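Local coordinates for protein methanogen homoaconitase large subunit (Methanocaldococcus jannaschii, PDB 4KP2) that catalyses, as the large subunit of an iron-sulfur homoaconitase, the reversible dehydration of (R)-homocitrate to cis-homoaconitate and the hydration of that intermediate to homoisocitrate, at residues V47-T52 with M132-G137; K174-D179 with T206-E211; V181-N186 with G214-N219; I200-A205 with P298-N303; G397-S402 with Y418-S423. All coordinates share one frame; numbering follows the deposited sequence.

Contacts 1 and 5 join neighbouring parallel strands in two separate five-stranded sheets; the centres of the two contacts lie about 31 Å apart, on opposite sides of the chain's centre. Each comes near the predicted [4Fe-4S] ligands: the side chain of Met51 in contact 1 is about 9 Å from that of Cys383, and that of Ser402 in contact 5 about 7 Å from that of Cys386. Contacts 2, 3 and 4 lie away from these sites. Contact 2 pairs two strands of a third, mixed sheet and touches contact 3 through Asp179 and Gly214, and contact 4 through Ile210 and Ala205. Contact 4 then reaches contact 5, where Pro298 packs on Tyr418 and Tyr420 and His299 on Tyr418.

Contact 1. Residues V47-T52 with M132-G137; sequences VDLAMT and MFVAGG
Leu49 O accepts Ala135 N at 2.8 Å and Met51 O accepts Gly137 N at 2.7 Å, while Met51 N returns a bond to Ala135 O. This alternation joins two neighbouring parallel strands of a five-stranded sheet in the alpha-beta-alpha sandwich of the aconitase family. Just before the strand, Asp48 N also bonds Phe133 O, and its carboxylate reaches round to take Phe133 N on OD2 at 3.0 Å, met on the anti side and 23° out of the carboxylate plane. The other oxygen, OD1, forms a salt bridge with Lys32. An alanine here would remove the carboxylate and would probably leave both the Phe133 N-H and the Lys32 ammonium without their acceptor. Beside the acid, Met132 CG lies 3.8 Å from Asp48 CB. Leu49, Met51 and Val134 face helix 119-126, whereas Ala50 and Ala135, small enough to let a helix approach, lie under helix 156-165. Gly136 places no side chain beside the Met51 sulfur. With its CG1 anti to the backbone N (chi1 -178°), Val47 sets CG1 against Ala135 CB and brings CG2 to the edge of the Phe133 ring, 3.7 Å from CE2.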
# COMPACT_ATOMS: atom_id res chain seq x y z
N VAL A 47 25.22 22.67 -11.60
CA VAL A 47 24.57 21.43 -11.20
C VAL A 47 24.26 20.53 -12.39
O VAL A 47 23.67 20.97 -13.38
CB VAL A 47 23.29 21.71 -10.40
CG1 VAL A 47 22.65 20.41 -9.93
CG2 VAL A 47 23.60 22.61 -9.21
N ASP A 48 24.66 19.26 -12.28
CA ASP A 48 24.44 18.29 -13.35
C ASP A 48 23.08 17.62 -13.24
O ASP A 48 22.52 17.16 -14.23
CB ASP A 48 25.54 17.23 -13.33
CG ASP A 48 26.89 17.78 -13.73
OD1 ASP A 48 26.93 18.60 -14.67
OD2 ASP A 48 27.90 17.39 -13.11
N LEU A 49 22.54 17.56 -12.02
CA LEU A 49 21.28 16.87 -11.79
C LEU A 49 20.54 17.45 -10.58
O LEU A 49 21.09 17.51 -9.48
CB LEU A 49 21.53 15.37 -11.59
CG LEU A 49 20.35 14.43 -11.80
CD1 LEU A 49 19.85 14.52 -13.23
CD2 LEU A 49 20.74 13.00 -11.46
N ALA A 50 19.29 17.86 -10.80
CA ALA A 50 18.47 18.42 -9.73
C ALA A 50 17.19 17.62 -9.54
O ALA A 50 16.49 17.32 -10.51
CB ALA A 50 18.16 19.88 -10.01
N MET A 51 16.88 17.27 -8.30
CA MET A 51 15.72 16.43 -8.01
C MET A 51 14.96 16.82 -6.75
O MET A 51 15.56 17.07 -5.70
CB MET A 51 16.15 14.96 -7.94
CG MET A 51 15.18 14.06 -7.19
SD MET A 51 15.72 13.73 -5.50
CE MET A 51 14.17 13.95 -4.62
N THR A 52 13.64 16.87 -6.86
CA THR A 52 12.76 17.08 -5.71
C THR A 52 11.60 16.09 -5.75
O THR A 52 11.11 15.73 -6.82
CB THR A 52 12.21 18.51 -5.68
OG1 THR A 52 11.69 18.86 -6.97
CG2 THR A 52 13.30 19.50 -5.29
N MET A 132 29.52 13.55 -11.47
CA MET A 132 28.45 14.54 -11.49
C MET A 132 28.39 15.37 -10.21
O MET A 132 29.03 15.04 -9.21
CB MET A 132 27.09 13.86 -11.69
CG MET A 132 26.68 13.66 -13.14
SD MET A 132 24.96 13.12 -13.25
CE MET A 132 24.73 13.04 -15.03
N PHE A 133 27.62 16.45 -10.27
CA PHE A 133 27.24 17.18 -9.07
C PHE A 133 25.73 17.06 -8.92
O PHE A 133 24.97 17.74 -9.62
CB PHE A 133 27.64 18.65 -9.18
CG PHE A 133 27.29 19.47 -7.97
CD1 PHE A 133 28.16 19.54 -6.89
CD2 PHE A 133 26.10 20.16 -7.91
CE1 PHE A 133 27.84 20.29 -5.78
CE2 PHE A 133 25.77 20.91 -6.79
CZ PHE A 133 26.64 20.98 -5.73
N VAL A 134 25.29 16.19 -8.02
CA VAL A 134 23.87 15.90 -7.86
C VAL A 134 23.24 16.65 -6.69
O VAL A 134 23.60 16.42 -5.53
CB VAL A 134 23.63 14.39 -7.70
CG1 VAL A 134 22.14 14.11 -7.52
CG2 VAL A 134 24.17 13.63 -8.90
N ALA A 135 22.30 17.53 -7.01
CA ALA A 135 21.59 18.29 -5.99
C ALA A 135 20.19 17.73 -5.81
O ALA A 135 19.50 17.44 -6.79
CB ALA A 135 21.54 19.75 -6.37
N GLY A 136 19.76 17.58 -4.56
CA GLY A 136 18.46 17.00 -4.29
C GLY A 136 17.74 17.63 -3.11
O GLY A 136 18.35 18.05 -2.14
N GLY A 137 16.41 17.69 -3.22
CA GLY A 137 15.58 18.19 -2.14
C GLY A 137 15.26 17.08 -1.16
O GLY A 137 14.09 16.79 -0.88

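Contact 2. Residues K174-D179 with T206-E211; sequences KTIRVD and TYMAIE
Arg177 bridges two carboxylates at once, Glu211 across the strands and Asp179 two residues along its own. The strands are the two parallel members of the beta-alpha-beta unit formed by strand 167-180, helix 189-200 and strand 208-213. Side-on, Arg177 gives NE to Asp179 OD1 and NH2 to Asp179 OD2, both oxygens lying nearly in the guanidinium plane although each is approached from above its own carboxylate plane. NH1 is left to form a salt bridge with Glu211 OE2 at 2.8 Å; as a hydrogen bond it is weak, with 128° at the hydrogen, and the guanidinium and carboxylate planes stand 77° apart. Bending at chi2 (77°) turns the arginine toward Glu211, whose long, extended chain spans the distance. Glu211 OE2 also bonds the hydroxyl of Tyr280, a useful second partner for a buried acid. A leucine in place of Arg177 would take away the guanidinium and would probably leave Asp179 and Glu211 as poorly compensated negative charges. Along the backbone, Ala209 N meets Lys174 O at 2.7 Å and Val178 N meets Glu211 O at 2.7 Å, both nearly straight. Thr175 CG2 lies against the aliphatic CB of Glu211. On the other face, branched and thioether side chains meet: Met208 CE reaches Ile176 CB at 3.7 Å, and Ile176 and Ile210 run side by side, CG2 of the former 3.6 Å from CD1 of the latter.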
# COMPACT_ATOMS: atom_id res chain seq x y z
N LYS A 174 35.95 19.06 4.09
CA LYS A 174 37.06 18.20 4.48
C LYS A 174 36.61 16.75 4.33
O LYS A 174 35.41 16.48 4.26
CB LYS A 174 37.49 18.49 5.91
CG LYS A 174 37.97 19.91 6.14
CD LYS A 174 38.29 20.17 7.60
CE LYS A 174 38.77 21.60 7.82
NZ LYS A 174 39.03 21.88 9.26
N THR A 175 37.56 15.83 4.28
CA THR A 175 37.23 14.44 4.03
C THR A 175 37.73 13.49 5.11
O THR A 175 38.93 13.33 5.32
CB THR A 175 37.78 13.97 2.67
OG1 THR A 175 37.15 14.70 1.62
CG2 THR A 175 37.53 12.48 2.48
N ILE A 176 36.79 12.85 5.80
CA ILE A 176 37.12 11.77 6.72
C ILE A 176 37.16 10.45 5.95
O ILE A 176 36.13 9.92 5.53
CB ILE A 176 36.14 11.70 7.91
CG1 ILE A 176 36.19 10.34 8.60
CG2 ILE A 176 34.72 12.02 7.45
CD1 ILE A 176 37.46 10.09 9.38
N ARG A 177 38.37 9.95 5.73
CA ARG A 177 38.57 8.72 4.97
C ARG A 177 38.20 7.50 5.81
O ARG A 177 38.66 7.36 6.94
CB ARG A 177 40.02 8.62 4.51
CG ARG A 177 40.42 7.25 3.99
CD ARG A 177 39.90 7.01 2.58
NE ARG A 177 40.33 5.71 2.08
CZ ARG A 177 40.25 5.33 0.81
NH1 ARG A 177 39.76 6.15 -0.10
NH2 ARG A 177 40.68 4.12 0.45
N VAL A 178 37.37 6.63 5.25
CA VAL A 178 36.96 5.42 5.94
C VAL A 178 37.36 4.18 5.14
O VAL A 178 36.67 3.79 4.19
CB VAL A 178 35.44 5.40 6.19
CG1 VAL A 178 35.05 4.14 6.95
CG2 VAL A 178 35.02 6.64 6.97
N ASP A 179 38.48 3.57 5.52
CA ASP A 179 38.93 2.34 4.90
C ASP A 179 38.29 1.13 5.58
O ASP A 179 38.39 0.97 6.79
CB ASP A 179 40.45 2.22 4.95
CG ASP A 179 41.15 3.12 3.95
OD1 ASP A 179 41.49 4.27 4.32
OD2 ASP A 179 41.35 2.69 2.80
N THR A 206 30.31 16.20 10.80
CA THR A 206 29.60 17.41 10.42
C THR A 206 30.48 18.33 9.58
O THR A 206 31.67 18.47 9.84
CB THR A 206 29.08 18.17 11.66
OG1 THR A 206 28.53 17.24 12.60
CG2 THR A 206 28.01 19.18 11.26
N TYR A 207 29.87 18.94 8.56
CA TYR A 207 30.57 19.81 7.61
C TYR A 207 31.68 19.08 6.85
O TYR A 207 32.59 19.72 6.32
CB TYR A 207 31.15 21.05 8.31
CG TYR A 207 30.24 21.68 9.34
CD1 TYR A 207 29.07 22.32 8.96
CD2 TYR A 207 30.56 21.66 10.69
CE1 TYR A 207 28.23 22.90 9.89
CE2 TYR A 207 29.74 22.24 11.63
CZ TYR A 207 28.57 22.86 11.23
OH TYR A 207 27.75 23.44 12.17
N MET A 208 31.61 17.76 6.81
CA MET A 208 32.65 16.96 6.18
C MET A 208 32.08 15.90 5.25
O MET A 208 30.90 15.57 5.32
CB MET A 208 33.54 16.30 7.24
CG MET A 208 34.29 17.28 8.12
SD MET A 208 35.24 16.46 9.41
CE MET A 208 36.27 15.37 8.42
N ALA A 209 32.93 15.37 4.38
CA ALA A 209 32.53 14.34 3.43
C ALA A 209 33.09 12.98 3.81
O ALA A 209 34.18 12.88 4.36
CB ALA A 209 32.97 14.72 2.02
N ILE A 210 32.33 11.93 3.51
CA ILE A 210 32.75 10.57 3.82
C ILE A 210 33.32 9.88 2.58
O ILE A 210 32.67 9.84 1.54
CB ILE A 210 31.58 9.72 4.35
CG1 ILE A 210 30.77 10.50 5.38
CG2 ILE A 210 32.09 8.42 4.93
CD1 ILE A 210 31.47 10.66 6.71
N GLU A 211 34.53 9.34 2.71
CA GLU A 211 35.15 8.63 1.61
C GLU A 211 35.42 7.17 1.98
O GLU A 211 36.35 6.87 2.73
CB GLU A 211 36.46 9.31 1.19
CG GLU A 211 37.19 8.62 0.06
CD GLU A 211 38.40 9.40 -0.43
OE1 GLU A 211 38.45 10.62 -0.18
OE2 GLU A 211 39.29 8.78 -1.05

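Contact 3. Residues V181-N186 with G214-N219; sequences VGKNEN and GEVVKN
Glu215, the first residue of helix 215-219, reaches out to the backbone of the loop, where its OE1 accepts Gly182 N at 2.5 Å through the anti lone pair. The modelled distance is doubtfully short, though the 156° at the hydrogen is good. Chi1 of 55° sets Glu215 CG between its backbone N and carbonyl carbon, and the extended chain beyond crosses Val181 at about a right angle, bringing OE1 to 3.6 Å from Val181 CB. Close by, Val216 CG2 lies 3.3 Å from Gly182 O. The same carbonyl oxygen accepts Lys183 NZ at 2.6 Å, because the lysine chain doubles back through bends at chi2 and chi4. Its ammonium thus stays 4.2 Å from Glu215 OE1, beyond a salt bridge, yet near enough that the opposite charges probably attract. Lys183 CE also passes Asn219 ND2 at 3.7 Å. Glycine suits both Gly182 and Gly214, whose positive phi angles would press a side chain against the preceding carbonyl; Gly214 is moreover the N-cap, and a CB there would crowd Val181 CG1. Farther along the loop, Asn184 OD1 accepts Asn186 N in an Asx turn, and its ND2 bonds Ile288 O. At the protein surface, the contact thus ties the loop leading from strand 167-180 to helix 189-200 onto the short helix that follows strand 208-213, with Val216 and Val217 packing on Ile180.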
# COMPACT_ATOMS: atom_id res chain seq x y z
N VAL A 181 38.42 -2.85 5.64
CA VAL A 181 39.18 -4.03 5.24
C VAL A 181 38.80 -5.26 6.06
O VAL A 181 38.18 -5.13 7.12
CB VAL A 181 40.69 -3.80 5.37
CG1 VAL A 181 41.14 -2.70 4.41
CG2 VAL A 181 41.05 -3.45 6.80
N GLY A 182 39.18 -6.43 5.58
CA GLY A 182 38.86 -7.68 6.25
C GLY A 182 37.85 -8.50 5.45
O GLY A 182 37.50 -8.13 4.33
N LYS A 183 37.40 -9.61 6.02
CA LYS A 183 36.44 -10.47 5.35
C LYS A 183 35.40 -11.08 6.29
O LYS A 183 35.74 -11.62 7.34
CB LYS A 183 37.15 -11.57 4.55
CG LYS A 183 37.65 -11.11 3.19
CD LYS A 183 36.49 -10.67 2.31
CE LYS A 183 36.97 -9.77 1.18
NZ LYS A 183 37.53 -8.49 1.71
N ASN A 184 34.14 -11.00 5.88
CA ASN A 184 33.04 -11.58 6.64
C ASN A 184 31.84 -11.83 5.74
O ASN A 184 31.36 -10.91 5.07
CB ASN A 184 32.64 -10.66 7.80
CG ASN A 184 31.80 -11.36 8.85
OD1 ASN A 184 31.12 -12.35 8.56
ND2 ASN A 184 31.85 -10.86 10.08
N GLU A 185 31.37 -13.07 5.71
CA GLU A 185 30.27 -13.44 4.83
C GLU A 185 28.98 -13.71 5.59
O GLU A 185 28.08 -14.38 5.08
CB GLU A 185 30.66 -14.64 3.98
CG GLU A 185 31.80 -14.36 3.02
CD GLU A 185 32.23 -15.59 2.24
OE1 GLU A 185 32.30 -16.68 2.84
OE2 GLU A 185 32.50 -15.46 1.02
N ASN A 186 28.90 -13.20 6.82
CA ASN A 186 27.69 -13.35 7.62
C ASN A 186 27.02 -12.01 7.89
O ASN A 186 25.86 -11.95 8.30
CB ASN A 186 27.99 -14.06 8.94
CG ASN A 186 28.33 -15.52 8.75
OD1 ASN A 186 28.79 -15.93 7.68
ND2 ASN A 186 28.10 -16.32 9.78
N GLY A 214 38.93 0.63 0.65
CA GLY A 214 39.37 -0.64 1.19
C GLY A 214 38.91 -1.82 0.37
O GLY A 214 38.13 -1.68 -0.57
N GLU A 215 39.41 -3.00 0.73
CA GLU A 215 39.12 -4.23 -0.01
C GLU A 215 37.64 -4.61 0.04
O GLU A 215 37.11 -5.20 -0.91
CB GLU A 215 39.98 -5.38 0.51
CG GLU A 215 39.86 -5.62 2.01
CD GLU A 215 40.92 -6.56 2.54
OE1 GLU A 215 40.83 -6.97 3.72
OE2 GLU A 215 41.85 -6.89 1.78
N VAL A 216 36.98 -4.28 1.14
CA VAL A 216 35.56 -4.60 1.31
C VAL A 216 34.70 -3.74 0.39
O VAL A 216 33.83 -4.25 -0.32
CB VAL A 216 35.11 -4.41 2.77
CG1 VAL A 216 33.62 -4.70 2.90
CG2 VAL A 216 35.91 -5.30 3.69
N VAL A 217 34.94 -2.43 0.41
CA VAL A 217 34.20 -1.50 -0.44
C VAL A 217 34.49 -1.78 -1.91
O VAL A 217 33.60 -1.69 -2.76
CB VAL A 217 34.56 -0.04 -0.11
CG1 VAL A 217 33.78 0.92 -1.00
CG2 VAL A 217 34.28 0.25 1.36
N LYS A 218 35.74 -2.14 -2.20
CA LYS A 218 36.15 -2.45 -3.56
C LYS A 218 35.46 -3.70 -4.09
O LYS A 218 35.21 -3.83 -5.29
CB LYS A 218 37.67 -2.63 -3.62
CG LYS A 218 38.24 -2.80 -5.02
CD LYS A 218 38.12 -1.53 -5.83
CE LYS A 218 38.78 -1.68 -7.19
NZ LYS A 218 38.75 -0.42 -7.98
N ASN A 219 35.15 -4.62 -3.18
CA ASN A 219 34.49 -5.87 -3.56
C ASN A 219 32.97 -5.79 -3.48
O ASN A 219 32.27 -6.70 -3.93
CB ASN A 219 35.00 -7.02 -2.69
CG ASN A 219 36.44 -7.38 -3.00
OD1 ASN A 219 36.88 -7.33 -4.15
ND2 ASN A 219 37.19 -7.74 -1.96

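Contact 4. Residues I200-A205 with P298-N303; sequences IGRRGA and PHHPDN
Arg202 and Asp302 form a salt bridge between two surface loops, with NH2 of the arginine modelled 2.4 Å from Asp302 OD1, a spacing so short that its exact value is doubtful. The two groups do not meet flat on: their planes are 72° apart, and Asp302 OD2 sits over one face of the guanidinium while His300 CD2 lies over the opposite face, offset toward the rim. Arginine fits here because its flat end can pair with an acid and still offer a face to the imidazole. Chi1 of 58° at Arg202 swings the chain across the carboxylate, with CG 3.3 Å from Asp302 OD2. Backbone acceptors find partners too. A type I beta turn from His300 to Asn303 carries Asp302, closed by a weak bond from Asn303 N to His300 O; proline suits its second position, since its ring holds phi near the -64° found at Pro301. His300 O also takes Asn407 ND2, and Pro301 O takes Lys198 NZ. On the other loop, Gly201 leaves helix 189-200 with positive phi, a conformation that suits glycine. Near the guanidinium, His300 CB lies 3.3 Å from Arg202 NH2.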
# COMPACT_ATOMS: atom_id res chain seq x y z
N ILE A 200 32.60 6.75 14.30
CA ILE A 200 32.54 8.16 13.93
C ILE A 200 31.58 8.94 14.83
O ILE A 200 31.97 9.93 15.45
CB ILE A 200 32.10 8.33 12.47
CG1 ILE A 200 33.11 7.66 11.54
CG2 ILE A 200 31.95 9.80 12.13
CD1 ILE A 200 32.82 7.86 10.07
N GLY A 201 30.34 8.48 14.91
CA GLY A 201 29.33 9.15 15.71
C GLY A 201 28.28 9.82 14.84
O GLY A 201 28.46 9.97 13.63
N ARG A 202 27.17 10.21 15.46
CA ARG A 202 26.07 10.84 14.72
C ARG A 202 26.40 12.29 14.36
O ARG A 202 25.67 12.92 13.59
CB ARG A 202 24.77 10.79 15.53
CG ARG A 202 24.86 11.44 16.90
CD ARG A 202 23.49 11.50 17.57
NE ARG A 202 23.58 11.85 18.99
CZ ARG A 202 23.44 10.98 19.98
NH1 ARG A 202 23.54 11.39 21.24
NH2 ARG A 202 23.19 9.71 19.72
N ARG A 203 27.49 12.81 14.91
CA ARG A 203 27.89 14.18 14.65
C ARG A 203 29.39 14.28 14.43
O ARG A 203 29.96 15.37 14.40
CB ARG A 203 27.48 15.08 15.83
CG ARG A 203 26.96 16.45 15.42
CD ARG A 203 26.72 17.31 16.65
NE ARG A 203 25.84 18.44 16.36
CZ ARG A 203 24.53 18.43 16.58
NH1 ARG A 203 23.95 17.36 17.09
NH2 ARG A 203 23.80 19.50 16.30
N GLY A 204 30.04 13.13 14.26
CA GLY A 204 31.48 13.08 14.09
C GLY A 204 31.94 13.26 12.66
O GLY A 204 33.05 12.87 12.31
N ALA A 205 31.09 13.85 11.83
CA ALA A 205 31.42 14.07 10.43
C ALA A 205 30.73 15.32 9.89
O ALA A 205 30.59 15.48 8.68
CB ALA A 205 31.04 12.86 9.60
N PRO A 298 17.12 2.56 19.95
CA PRO A 298 16.58 3.91 20.15
C PRO A 298 17.50 4.79 21.00
O PRO A 298 18.17 4.28 21.89
CB PRO A 298 15.27 3.65 20.90
CG PRO A 298 14.85 2.32 20.43
CD PRO A 298 16.10 1.53 20.22
N HIS A 299 17.51 6.10 20.73
CA HIS A 299 16.70 6.70 19.68
C HIS A 299 17.56 7.41 18.64
O HIS A 299 17.18 8.44 18.11
CB HIS A 299 15.71 7.70 20.27
CG HIS A 299 14.72 7.09 21.22
ND1 HIS A 299 13.50 6.61 20.82
CD2 HIS A 299 14.78 6.88 22.56
CE1 HIS A 299 12.85 6.13 21.86
NE2 HIS A 299 13.61 6.28 22.93
N HIS A 300 18.74 6.85 18.37
CA HIS A 300 19.66 7.46 17.42
C HIS A 300 20.40 6.40 16.61
O HIS A 300 20.67 5.31 17.10
CB HIS A 300 20.66 8.36 18.15
CG HIS A 300 20.02 9.49 18.89
ND1 HIS A 300 19.58 9.37 20.19
CD2 HIS A 300 19.75 10.77 18.52
CE1 HIS A 300 19.06 10.52 20.59
NE2 HIS A 300 19.16 11.39 19.59
N PRO A 301 20.74 6.73 15.35
CA PRO A 301 21.46 5.81 14.46
C PRO A 301 22.87 5.49 14.97
O PRO A 301 23.47 4.53 14.49
CB PRO A 301 21.55 6.59 13.15
CG PRO A 301 20.44 7.57 13.21
CD PRO A 301 20.33 7.96 14.65
N ASP A 302 23.39 6.28 15.91
CA ASP A 302 24.73 6.03 16.44
C ASP A 302 24.72 5.17 17.70
O ASP A 302 25.57 5.32 18.57
CB ASP A 302 25.49 7.34 16.66
CG ASP A 302 25.00 8.11 17.87
OD1 ASP A 302 23.79 8.05 18.16
OD2 ASP A 302 25.83 8.79 18.52
N ASN A 303 23.76 4.25 17.78
CA ASN A 303 23.64 3.36 18.94
C ASN A 303 23.38 1.90 18.59
O ASN A 303 22.26 1.42 18.74
CB ASN A 303 22.54 3.86 19.87
CG ASN A 303 22.94 5.08 20.67
OD1 ASN A 303 24.11 5.25 21.01
ND2 ASN A 303 21.97 5.92 21.00

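Contact 5. Residues G397-S402 with Y418-S423; sequences GEICLS and YIYLAS
Tyr420 and Tyr418 send their rings to the same side of the sheet, and Ile399, on the neighbouring strand, touches both, its two branches meeting the rings obliquely. CG2 approaches Tyr420 CD1 at 3.6 Å, while CG1 rests 3.7 Å from Tyr418 CB. At the rings' edges lie backbone atoms: Gly397 CA near the plane of Tyr418, and Cys400 O near that of Tyr420. A branched isoleucine suits this place, because one residue can serve two rings. Leu401 continues the row; with CG anti to the backbone N (chi1 178°) its CD1 reaches Tyr420 CB at 3.6 Å and Ala422 CB at 3.7 Å. Five backbone bonds hold the parallel strands in register, among them Cys400 N to Tyr418 O, Tyr420 N to Cys400 O at 2.7 Å and Ser402 N to Tyr420 O at 2.7 Å. On the opposite face point Cys400, Ile419, Ser402 and Leu421; the serine hydroxyl pairs with that of Thr404. Strand 399-402 has strand 317-320 along its other side, where Leu401 bonds the backbone of Gln317 and Phe319. Strand 418-421 ends this five-stranded parallel sheet, but Leu421 also bonds the backbone of Ala296 in strand 294-296, and Ser423 OG weakly caps helix 424-433 at Ile426 N.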
# COMPACT_ATOMS: atom_id res chain seq x y z
N GLY A 397 4.19 2.81 22.92
CA GLY A 397 4.81 1.63 23.48
C GLY A 397 5.05 0.55 22.45
O GLY A 397 5.48 -0.56 22.78
N GLU A 398 4.78 0.87 21.19
CA GLU A 398 4.94 -0.09 20.10
C GLU A 398 6.34 -0.02 19.51
O GLU A 398 6.88 1.06 19.27
CB GLU A 398 3.88 0.15 19.02
CG GLU A 398 3.79 -0.94 17.98
CD GLU A 398 2.48 -0.91 17.23
OE1 GLU A 398 1.68 0.01 17.46
OE2 GLU A 398 2.24 -1.83 16.41
N ILE A 399 6.94 -1.19 19.27
CA ILE A 399 8.31 -1.27 18.78
C ILE A 399 8.37 -1.75 17.33
O ILE A 399 7.70 -2.71 16.96
CB ILE A 399 9.15 -2.21 19.67
CG1 ILE A 399 9.22 -1.68 21.10
CG2 ILE A 399 10.56 -2.38 19.11
CD1 ILE A 399 10.10 -2.50 22.02
N CYS A 400 9.18 -1.08 16.53
CA CYS A 400 9.35 -1.44 15.13
C CYS A 400 10.81 -1.69 14.76
O CYS A 400 11.70 -0.91 15.10
CB CYS A 400 8.77 -0.36 14.21
SG CYS A 400 9.11 -0.61 12.45
N LEU A 401 11.05 -2.80 14.05
CA LEU A 401 12.38 -3.09 13.51
C LEU A 401 12.39 -2.76 12.03
O LEU A 401 11.72 -3.42 11.23
CB LEU A 401 12.74 -4.56 13.73
CG LEU A 401 14.09 -4.99 13.16
CD1 LEU A 401 15.22 -4.24 13.83
CD2 LEU A 401 14.28 -6.49 13.30
N SER A 402 13.15 -1.74 11.66
CA SER A 402 13.13 -1.24 10.28
C SER A 402 14.48 -1.35 9.58
O SER A 402 15.53 -1.45 10.23
CB SER A 402 12.65 0.21 10.25
OG SER A 402 12.65 0.71 8.93
N TYR A 418 9.02 3.05 19.74
CA TYR A 418 10.43 2.68 19.63
C TYR A 418 10.77 2.10 18.26
O TYR A 418 9.97 1.39 17.65
CB TYR A 418 10.79 1.68 20.73
CG TYR A 418 10.49 2.18 22.12
CD1 TYR A 418 11.41 2.94 22.83
CD2 TYR A 418 9.27 1.90 22.73
CE1 TYR A 418 11.14 3.41 24.10
CE2 TYR A 418 8.98 2.36 24.00
CZ TYR A 418 9.92 3.11 24.68
OH TYR A 418 9.64 3.56 25.95
N ILE A 419 11.97 2.40 17.79
CA ILE A 419 12.44 1.94 16.49
C ILE A 419 13.81 1.28 16.61
O ILE A 419 14.68 1.77 17.32
CB ILE A 419 12.54 3.10 15.48
CG1 ILE A 419 11.20 3.82 15.37
CG2 ILE A 419 12.99 2.60 14.11
CD1 ILE A 419 11.22 4.99 14.41
N TYR A 420 14.00 0.16 15.92
CA TYR A 420 15.30 -0.50 15.85
C TYR A 420 15.72 -0.65 14.39
O TYR A 420 14.91 -0.97 13.53
CB TYR A 420 15.25 -1.87 16.53
CG TYR A 420 15.17 -1.82 18.04
CD1 TYR A 420 13.98 -1.50 18.68
CD2 TYR A 420 16.28 -2.10 18.82
CE1 TYR A 420 13.90 -1.46 20.06
CE2 TYR A 420 16.21 -2.07 20.20
CZ TYR A 420 15.02 -1.74 20.81
OH TYR A 420 14.94 -1.70 22.19
N LEU A 421 17.00 -0.40 14.12
CA LEU A 421 17.52 -0.48 12.76
C LEU A 421 18.38 -1.72 12.57
O LEU A 421 19.24 -2.02 13.39
CB LEU A 421 18.33 0.77 12.42
CG LEU A 421 17.60 2.11 12.52
CD1 LEU A 421 18.55 3.25 12.21
CD2 LEU A 421 16.41 2.13 11.57
N ALA A 422 18.15 -2.44 11.47
CA ALA A 422 18.91 -3.66 11.18
C ALA A 422 18.90 -4.00 9.70
O ALA A 422 18.42 -3.22 8.87
CB ALA A 422 18.36 -4.82 12.00
N SER A 423 19.45 -5.17 9.37
CA SER A 423 19.52 -5.63 7.99
C SER A 423 18.23 -6.37 7.62
O SER A 423 17.52 -6.84 8.51
CB SER A 423 20.72 -6.55 7.81
OG SER A 423 20.58 -7.75 8.55